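Local atomic coordinates of free methionine-R-sulfoxide reductase (Saccharomyces cerevisiae, PDB entry 1F5M), a protein that catalyses the thioredoxin-dependent reduction of free L-methionine (R)-S-oxide to methionine and helps protect yeast against oxidative stress. Residues V13-N18 with Y57-V62; G68-Q73 with Q92-G97; L30-L35 with K171-S176. All coordinates share one frame; numbering follows the deposited sequence.

Contact 1 of 3, residues V13-N18 with Y57-V62; sequences VNYSSN and YKSLAV
An unusual pairing marks this contact: the hydroxyl of S59 lies beside the carbon edge of the Y15 ring instead of pairing with the phenol oxygen. The site is the C-terminal end of helix 42-59, closed by a Schellman motif in which A61 takes a positive phi of 64° and two backbone bonds, A61 N to K58 O and V62 N to Y57 O, turn the chain out of the helix. S59 points from the last turn toward the loop 13-18, and its OG, near the plane of the ring, comes within 3.4 Å of Y15 CE1. The two hydroxyls stay apart, Y15 OH and S59 OG being separated by 3.9 Å. With chi1 at 77°, S59 OG sits between its own backbone N and carbonyl carbon and bonds to the helix carbonyl A56 O. The ring also packs on A56 and on I24 of helix 21-36, so the loop is laid against two helices at the surface. Farther along, the loop turns back in an ST turn, N18 N donating to S16 OG at 2.8 Å. Within that turn S17 touches the helix end through its CB, which rests 3.8 Å from S59 O.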
loop_
_atom_site.group_PDB
_atom_site.type_symbol
_atom_site.label_atom_id
_atom_site.label_comp_id
_atom_site.label_asym_id
_atom_site.label_seq_id
_atom_site.Cartn_x
_atom_site.Cartn_y
_atom_site.Cartn_z
ATOM N N VAL B 13 3.011 6.922 -12.852
ATOM C CA VAL B 13 3.296 5.521 -13.059
ATOM C C VAL B 13 2.886 5.100 -14.479
ATOM O O VAL B 13 2.881 3.917 -14.826
ATOM C CB VAL B 13 2.556 4.751 -11.902
ATOM C CG1 VAL B 13 1.886 3.537 -12.391
ATOM C CG2 VAL B 13 3.528 4.496 -10.754
ATOM N N ASN B 14 2.557 6.090 -15.311
ATOM C CA ASN B 14 2.160 5.817 -16.687
ATOM C C ASN B 14 3.243 6.345 -17.608
ATOM O O ASN B 14 3.308 7.550 -17.874
ATOM C CB ASN B 14 0.827 6.510 -17.039
ATOM C CG ASN B 14 -0.361 5.925 -16.283
ATOM O OD1 ASN B 14 -0.427 4.715 -16.035
ATOM N ND2 ASN B 14 -1.325 6.768 -15.960
ATOM N N TYR B 15 4.120 5.461 -18.055
ATOM C CA TYR B 15 5.176 5.841 -18.983
ATOM C C TYR B 15 5.553 4.608 -19.775
ATOM O O TYR B 15 5.231 3.490 -19.378
ATOM C CB TYR B 15 6.376 6.392 -18.241
ATOM C CG TYR B 15 6.773 5.557 -17.065
ATOM C CD1 TYR B 15 7.632 4.464 -17.208
ATOM C CD2 TYR B 15 6.302 5.871 -15.787
ATOM C CE1 TYR B 15 8.010 3.710 -16.103
ATOM C CE2 TYR B 15 6.671 5.122 -14.682
ATOM C CZ TYR B 15 7.517 4.049 -14.848
ATOM O OH TYR B 15 7.806 3.302 -13.756
ATOM N N SER B 16 6.234 4.810 -20.891
ATOM C CA SER B 16 6.584 3.691 -21.745
ATOM C C SER B 16 7.651 2.825 -21.136
ATOM O O SER B 16 8.504 3.304 -20.395
ATOM C CB SER B 16 7.061 4.171 -23.120
ATOM O OG SER B 16 8.447 3.908 -23.259
ATOM N N SER B 17 7.578 1.540 -21.449
ATOM C CA SER B 17 8.558 0.572 -20.968
ATOM C C SER B 17 9.779 0.606 -21.877
ATOM O O SER B 17 10.716 -0.183 -21.683
ATOM C CB SER B 17 7.947 -0.832 -20.956
ATOM O OG SER B 17 7.456 -1.182 -22.256
ATOM N N ASN B 18 9.778 1.519 -22.862
ATOM C CA ASN B 18 10.908 1.665 -23.793
ATOM C C ASN B 18 11.925 2.643 -23.264
ATOM O O ASN B 18 12.929 2.899 -23.910
ATOM C CB ASN B 18 10.486 2.145 -25.190
ATOM C CG ASN B 18 9.757 1.082 -25.987
ATOM O OD1 ASN B 18 10.069 -0.111 -25.890
ATOM N ND2 ASN B 18 8.789 1.511 -26.802
ATOM N N TYR B 57 9.682 -1.201 -11.474
ATOM C CA TYR B 57 10.237 -2.527 -11.714
ATOM C C TYR B 57 9.425 -3.362 -12.678
ATOM O O TYR B 57 9.995 -4.185 -13.401
ATOM C CB TYR B 57 10.468 -3.278 -10.397
ATOM C CG TYR B 57 11.765 -2.820 -9.795
ATOM C CD1 TYR B 57 11.801 -1.714 -8.951
ATOM C CD2 TYR B 57 12.983 -3.379 -10.217
ATOM C CE1 TYR B 57 13.011 -1.152 -8.553
ATOM C CE2 TYR B 57 14.199 -2.825 -9.825
ATOM C CZ TYR B 57 14.206 -1.708 -9.001
ATOM O OH TYR B 57 15.375 -1.065 -8.676
ATOM N N LYS B 58 8.107 -3.144 -12.722
ATOM C CA LYS B 58 7.271 -3.902 -13.644
ATOM C C LYS B 58 7.663 -3.503 -15.054
ATOM O O LYS B 58 7.741 -4.355 -15.935
ATOM C CB LYS B 58 5.755 -3.602 -13.433
ATOM C CG LYS B 58 5.065 -4.503 -12.381
ATOM C CD LYS B 58 5.387 -5.972 -12.672
ATOM C CE LYS B 58 4.685 -6.997 -11.772
ATOM N NZ LYS B 58 5.431 -8.360 -11.766
ATOM N N SER B 59 7.910 -2.211 -15.279
ATOM C CA SER B 59 8.252 -1.772 -16.625
ATOM C C SER B 59 9.678 -2.166 -16.997
ATOM O O SER B 59 9.955 -2.355 -18.178
ATOM C CB SER B 59 8.023 -0.267 -16.799
ATOM O OG SER B 59 9.050 0.470 -16.212
ATOM N N LEU B 60 10.564 -2.314 -16.010
ATOM C CA LEU B 60 11.955 -2.760 -16.274
ATOM C C LEU B 60 11.943 -4.264 -16.532
ATOM O O LEU B 60 12.997 -4.903 -16.711
ATOM C CB LEU B 60 12.859 -2.503 -15.070
ATOM C CG LEU B 60 13.675 -1.215 -14.930
ATOM C CD1 LEU B 60 13.562 -0.343 -16.148
ATOM C CD2 LEU B 60 13.233 -0.497 -13.700
ATOM N N ALA B 61 10.747 -4.836 -16.490
ATOM C CA ALA B 61 10.553 -6.248 -16.747
ATOM C C ALA B 61 11.236 -7.186 -15.738
ATOM O O ALA B 61 11.755 -8.243 -16.105
ATOM C CB ALA B 61 10.997 -6.583 -18.210
ATOM N N VAL B 62 11.265 -6.761 -14.479
ATOM C CA VAL B 62 11.771 -7.555 -13.391
ATOM C C VAL B 62 10.439 -8.108 -12.845
ATOM O O VAL B 62 9.485 -7.335 -12.581
ATOM C CB VAL B 62 12.472 -6.665 -12.335
ATOM C CG1 VAL B 62 12.854 -7.506 -11.126
ATOM C CG2 VAL B 62 13.773 -6.061 -12.935
#

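Contact 2 of 3, residues G68-Q73 with Q92-G97; sequences GFYVTQ and QMIQFG
Strands 64-72 and 93-95 run in the same direction without pairing, because strand 79-85 lies between them in the antiparallel sheet. The nearest pair of CA atoms, those of Y70 and M93, is 8.1 Å apart, and by T72 and F96 the gap has widened to 9.2 Å between their CA atoms. Side chains must therefore span the distance. I94 reaches across with its CD1 methyl, which sits over one face of the Y70 ring, 3.8 Å from the centroid and 20° off the normal: a CH-pi contact shifted toward the CE2–CZ side of the ring, with the two side chains crossing at about a right angle. Y70 CG lies anti to its carbonyl carbon (chi1 -82°), a setting in which the ring rises from the strand to meet the methyl. Its hydroxyl bonds to C91 O, which fixes the far end of the ring next to the C91–C125 disulfide; the ring also packs on C125. The second bridge is lighter. F96 presents its CZ edge to T72, with OG1 near the ring plane at 3.7 Å from CZ, while T72 OG1 itself is bonded to T144 O. Y70 and F69 project to opposite faces of the sheet, F69 packing on helix 42-59, so the Y70–I94 pair belongs to the face turned away from that helix, consistent with the side on which ligand pockets of GAF domains lie.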
loop_
_atom_site.group_PDB
_atom_site.type_symbol
_atom_site.label_atom_id
_atom_site.label_comp_id
_atom_site.label_asym_id
_atom_site.label_seq_id
_atom_site.Cartn_x
_atom_site.Cartn_y
_atom_site.Cartn_z
ATOM N N GLY B 68 7.667 -2.536 -1.022
ATOM C CA GLY B 68 7.094 -1.813 0.091
ATOM C C GLY B 68 8.028 -1.455 1.194
ATOM O O GLY B 68 9.264 -1.450 1.024
ATOM N N PHE B 69 7.447 -1.176 2.354
ATOM C CA PHE B 69 8.216 -0.725 3.515
ATOM C C PHE B 69 7.882 -1.342 4.879
ATOM O O PHE B 69 6.749 -1.819 5.104
ATOM C CB PHE B 69 8.048 0.788 3.736
ATOM C CG PHE B 69 8.366 1.643 2.528
ATOM C CD1 PHE B 69 7.436 1.778 1.476
ATOM C CD2 PHE B 69 9.633 2.229 2.403
ATOM C CE1 PHE B 69 7.780 2.474 0.304
ATOM C CE2 PHE B 69 9.980 2.934 1.217
ATOM C CZ PHE B 69 9.055 3.045 0.178
ATOM N N TYR B 70 8.881 -1.266 5.784
ATOM C CA TYR B 70 8.738 -1.649 7.199
ATOM C C TYR B 70 9.288 -0.420 7.909
ATOM O O TYR B 70 10.152 0.247 7.371
ATOM C CB TYR B 70 9.562 -2.872 7.577
ATOM C CG TYR B 70 8.870 -4.161 7.195
ATOM C CD1 TYR B 70 8.938 -4.653 5.884
ATOM C CD2 TYR B 70 8.092 -4.856 8.122
ATOM C CE1 TYR B 70 8.254 -5.785 5.518
ATOM C CE2 TYR B 70 7.390 -6.016 7.750
ATOM C CZ TYR B 70 7.474 -6.471 6.456
ATOM O OH TYR B 70 6.775 -7.620 6.059
ATOM N N VAL B 71 8.820 -0.105 9.106
ATOM C CA VAL B 71 9.307 1.093 9.760
ATOM C C VAL B 71 9.572 0.687 11.185
ATOM O O VAL B 71 8.916 -0.196 11.724
ATOM C CB VAL B 71 8.249 2.239 9.728
ATOM C CG1 VAL B 71 7.878 2.594 8.255
ATOM C CG2 VAL B 71 7.013 1.799 10.508
ATOM N N THR B 72 10.551 1.329 11.789
ATOM C CA THR B 72 10.935 0.978 13.143
ATOM C C THR B 72 9.806 1.357 14.079
ATOM O O THR B 72 9.292 2.475 14.031
ATOM C CB THR B 72 12.265 1.680 13.519
ATOM O OG1 THR B 72 13.261 1.320 12.553
ATOM C CG2 THR B 72 12.757 1.248 14.916
ATOM N N GLN B 73 9.378 0.390 14.880
ATOM C CA GLN B 73 8.317 0.637 15.837
ATOM C C GLN B 73 8.787 1.747 16.776
ATOM O O GLN B 73 9.914 1.696 17.292
ATOM C CB GLN B 73 8.024 -0.626 16.646
ATOM C CG GLN B 73 6.957 -0.401 17.708
ATOM C CD GLN B 73 6.740 -1.619 18.590
ATOM O OE1 GLN B 73 7.668 -2.408 18.833
ATOM N NE2 GLN B 73 5.516 -1.772 19.098
ATOM N N GLN B 92 3.759 -9.052 9.594
ATOM C CA GLN B 92 3.471 -7.833 10.343
ATOM C C GLN B 92 4.613 -7.225 11.151
ATOM O O GLN B 92 4.669 -6.000 11.379
ATOM C CB GLN B 92 2.277 -8.095 11.281
ATOM C CG GLN B 92 1.060 -8.678 10.584
ATOM C CD GLN B 92 0.969 -10.183 10.689
ATOM O OE1 GLN B 92 1.989 -10.900 10.605
ATOM N NE2 GLN B 92 -0.263 -10.689 10.880
ATOM N N MET B 93 5.549 -8.059 11.584
ATOM C CA MET B 93 6.611 -7.523 12.393
ATOM C C MET B 93 7.856 -8.328 12.137
ATOM O O MET B 93 7.760 -9.517 11.915
ATOM C CB MET B 93 6.186 -7.633 13.877
ATOM C CG MET B 93 7.224 -7.245 14.903
ATOM S SD MET B 93 6.481 -7.278 16.595
ATOM C CE MET B 93 4.890 -6.255 16.307
ATOM N N ILE B 94 9.003 -7.664 12.116
ATOM C CA ILE B 94 10.283 -8.350 11.936
ATOM C C ILE B 94 11.252 -7.810 12.985
ATOM O O ILE B 94 11.323 -6.597 13.207
ATOM C CB ILE B 94 10.871 -8.123 10.543
ATOM C CG1 ILE B 94 9.951 -8.758 9.499
ATOM C CG2 ILE B 94 12.274 -8.859 10.425
ATOM C CD1 ILE B 94 10.201 -8.254 8.096
ATOM N N GLN B 95 12.005 -8.710 13.625
ATOM C CA GLN B 95 12.947 -8.318 14.668
ATOM C C GLN B 95 14.303 -7.987 14.018
ATOM O O GLN B 95 14.720 -8.671 13.069
ATOM C CB GLN B 95 13.054 -9.482 15.655
ATOM C CG GLN B 95 13.211 -9.095 17.115
ATOM C CD GLN B 95 12.293 -7.958 17.506
ATOM O OE1 GLN B 95 11.062 -8.070 17.422
ATOM N NE2 GLN B 95 12.891 -6.842 17.935
ATOM N N PHE B 96 14.966 -6.924 14.491
ATOM C CA PHE B 96 16.263 -6.517 13.938
ATOM C C PHE B 96 17.178 -7.718 14.020
ATOM O O PHE B 96 17.033 -8.566 14.913
ATOM C CB PHE B 96 16.894 -5.358 14.730
ATOM C CG PHE B 96 16.411 -3.996 14.326
ATOM C CD1 PHE B 96 15.057 -3.767 14.073
ATOM C CD2 PHE B 96 17.302 -2.905 14.312
ATOM C CE1 PHE B 96 14.586 -2.494 13.823
ATOM C CE2 PHE B 96 16.839 -1.622 14.063
ATOM C CZ PHE B 96 15.468 -1.411 13.822
ATOM N N GLY B 97 18.116 -7.810 13.086
ATOM C CA GLY B 97 19.023 -8.954 13.081
ATOM C C GLY B 97 18.416 -10.242 12.509
ATOM O O GLY B 97 19.131 -11.255 12.345
#

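Contact 3 of 3, residues L30-L35 with K171-S176; sequences LSYEGL and KLINKS
Y32 reaches from helix 21-36 to helix 160-176 and gives its phenol proton to S176 OG. The bond is very short, 2.5 Å from Y32 OH to S176 OG, and the serine oxygen lies near the plane of the ring, at its edge. S176 passes the bond on: its own hydroxyl donates to L172 O one turn back, at 2.7 Å from OG to that oxygen, with a C=O...donor angle of 135° and the donor tilted from the carbonyl plane. S176 OG is thus acceptor and donor at once in a short relay from ring to helix backbone. Its position between backbone N and carbonyl carbon turns the oxygen back toward L172 O.

Apolar contacts flank the relay. L172 CB meets the ring at CE2, 4.0 Å away, the two side chains passing in opposite directions, and I173 CG1 lies 3.8 Å from Y32 CZ, its side chain crossing that of the tyrosine at about a right angle. Y32 CG is anti to the backbone N (chi1 174°), which extends the side chain toward helix 160-176. A phenylalanine here would keep the ring but would probably leave S176 OG without its donor, and the serine hydroxyl tied to helix 160-176 alone.

Farther out, L172 packs on L29 and S176 on S36, both of helix 21-36. The two short segments run almost parallel, 7° apart, with axes 10.6 Å from each other at closest approach, a spacing the long tyrosine side chain bridges. Helix 42-59 adjoins both: it meets the Y32 side chain through N45 and L52 and I173 through L46, and L46 also packs on F69 of strand 64-72, carrying the helical layer onto the sheet.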
loop_
_atom_site.group_PDB
_atom_site.type_symbol
_atom_site.label_atom_id
_atom_site.label_comp_id
_atom_site.label_asym_id
_atom_site.label_seq_id
_atom_site.Cartn_x
_atom_site.Cartn_y
_atom_site.Cartn_z
ATOM N N LEU B 30 12.353 11.915 -9.128
ATOM C CA LEU B 30 11.702 13.216 -9.376
ATOM C C LEU B 30 10.212 13.150 -9.012
ATOM O O LEU B 30 9.681 14.091 -8.445
ATOM C CB LEU B 30 11.845 13.634 -10.838
ATOM C CG LEU B 30 13.294 13.944 -11.239
ATOM C CD1 LEU B 30 13.364 14.308 -12.716
ATOM C CD2 LEU B 30 13.809 15.092 -10.362
ATOM N N SER B 31 9.537 12.049 -9.343
ATOM C CA SER B 31 8.121 11.920 -8.979
ATOM C C SER B 31 7.981 11.858 -7.445
ATOM O O SER B 31 7.092 12.454 -6.874
ATOM C CB SER B 31 7.507 10.652 -9.583
ATOM O OG SER B 31 7.312 10.737 -10.996
ATOM N N TYR B 32 8.841 11.111 -6.767
ATOM C CA TYR B 32 8.717 11.020 -5.325
ATOM C C TYR B 32 8.857 12.407 -4.701
ATOM O O TYR B 32 8.129 12.765 -3.780
ATOM C CB TYR B 32 9.770 10.082 -4.732
ATOM C CG TYR B 32 9.733 10.111 -3.233
ATOM C CD1 TYR B 32 8.816 9.341 -2.547
ATOM C CD2 TYR B 32 10.503 11.032 -2.514
ATOM C CE1 TYR B 32 8.639 9.469 -1.206
ATOM C CE2 TYR B 32 10.330 11.184 -1.144
ATOM C CZ TYR B 32 9.378 10.388 -0.505
ATOM O OH TYR B 32 9.117 10.537 0.815
ATOM N N GLU B 33 9.809 13.185 -5.200
ATOM C CA GLU B 33 10.048 14.534 -4.699
ATOM C C GLU B 33 8.804 15.416 -4.913
ATOM O O GLU B 33 8.346 16.106 -4.012
ATOM C CB GLU B 33 11.261 15.099 -5.444
ATOM C CG GLU B 33 11.631 16.560 -5.166
ATOM C CD GLU B 33 12.884 16.967 -5.961
ATOM O OE1 GLU B 33 13.925 16.252 -5.821
ATOM O OE2 GLU B 33 12.816 17.975 -6.714
ATOM N N GLY B 34 8.250 15.391 -6.105
ATOM C CA GLY B 34 7.078 16.196 -6.341
ATOM C C GLY B 34 5.850 15.720 -5.564
ATOM O O GLY B 34 5.043 16.544 -5.145
ATOM N N LEU B 35 5.699 14.401 -5.387
ATOM C CA LEU B 35 4.554 13.846 -4.671
ATOM C C LEU B 35 4.635 14.035 -3.174
ATOM O O LEU B 35 3.590 14.114 -2.501
ATOM C CB LEU B 35 4.410 12.351 -4.981
ATOM C CG LEU B 35 3.947 12.056 -6.411
ATOM C CD1 LEU B 35 4.187 10.608 -6.758
ATOM C CD2 LEU B 35 2.462 12.419 -6.539
ATOM N N LYS B 171 17.180 8.396 1.218
ATOM C CA LYS B 171 17.594 9.697 1.749
ATOM C C LYS B 171 16.497 10.768 1.547
ATOM O O LYS B 171 16.283 11.636 2.409
ATOM C CB LYS B 171 18.912 10.126 1.097
ATOM C CG LYS B 171 20.104 9.339 1.601
ATOM C CD LYS B 171 21.358 9.745 0.850
ATOM C CE LYS B 171 22.558 8.910 1.303
ATOM N NZ LYS B 171 22.301 7.423 1.143
ATOM N N LEU B 172 15.789 10.670 0.432
ATOM C CA LEU B 172 14.721 11.609 0.104
ATOM C C LEU B 172 13.524 11.393 1.017
ATOM O O LEU B 172 12.737 12.335 1.290
ATOM C CB LEU B 172 14.266 11.442 -1.366
ATOM C CG LEU B 172 15.157 11.927 -2.498
ATOM C CD1 LEU B 172 14.487 11.701 -3.843
ATOM C CD2 LEU B 172 15.462 13.396 -2.295
ATOM N N ILE B 173 13.367 10.150 1.464
ATOM C CA ILE B 173 12.278 9.777 2.351
ATOM C C ILE B 173 12.610 10.359 3.718
ATOM O O ILE B 173 11.757 10.983 4.376
ATOM C CB ILE B 173 12.155 8.222 2.434
ATOM C CG1 ILE B 173 11.405 7.722 1.195
ATOM C CG2 ILE B 173 11.479 7.778 3.735
ATOM C CD1 ILE B 173 11.337 6.234 1.060
ATOM N N ASN B 174 13.856 10.174 4.143
ATOM C CA ASN B 174 14.270 10.717 5.446
ATOM C C ASN B 174 14.056 12.241 5.540
ATOM O O ASN B 174 13.613 12.757 6.582
ATOM C CB ASN B 174 15.737 10.442 5.704
ATOM C CG ASN B 174 16.245 11.165 6.941
ATOM O OD1 ASN B 174 17.223 11.918 6.867
ATOM N ND2 ASN B 174 15.588 10.939 8.086
ATOM N N LYS B 175 14.393 12.957 4.465
ATOM C CA LYS B 175 14.267 14.417 4.454
ATOM C C LYS B 175 12.852 14.896 4.233
ATOM O O LYS B 175 12.536 16.055 4.518
ATOM C CB LYS B 175 15.132 15.037 3.348
ATOM C CG LYS B 175 16.605 14.679 3.426
ATOM C CD LYS B 175 17.160 14.465 2.010
ATOM C CE LYS B 175 17.568 15.769 1.328
ATOM N NZ LYS B 175 18.817 16.338 1.972
ATOM N N SER B 176 12.001 14.029 3.694
ATOM C CA SER B 176 10.636 14.422 3.389
ATOM C C SER B 176 9.601 13.923 4.374
ATOM O O SER B 176 8.455 14.404 4.395
ATOM C CB SER B 176 10.267 13.941 1.964
ATOM O OG SER B 176 10.126 12.529 1.888
#

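Contact 1 and contact 3 interlock along the chain, their segments alternating; both involve helix 21-36 or the loop before it, with centres about 20 Å apart and nearest atoms about 6 Å apart. Contact 2 lies on the sheet, its centre about 28 Å from that of contact 1, but it meets contact 3 directly where F69 CE2 packs 3.6 Å from I173 CD1, joining strand 64-72 to helix 160-176. Contact 2 adjoins the C91–C125 disulfide, through Y70. The dimer draws on all three: N14 of contact 1 bonds to K88 of the second subunit, and L35 O of contact 3 accepts from Q92, a contact 2 residue, of the second subunit.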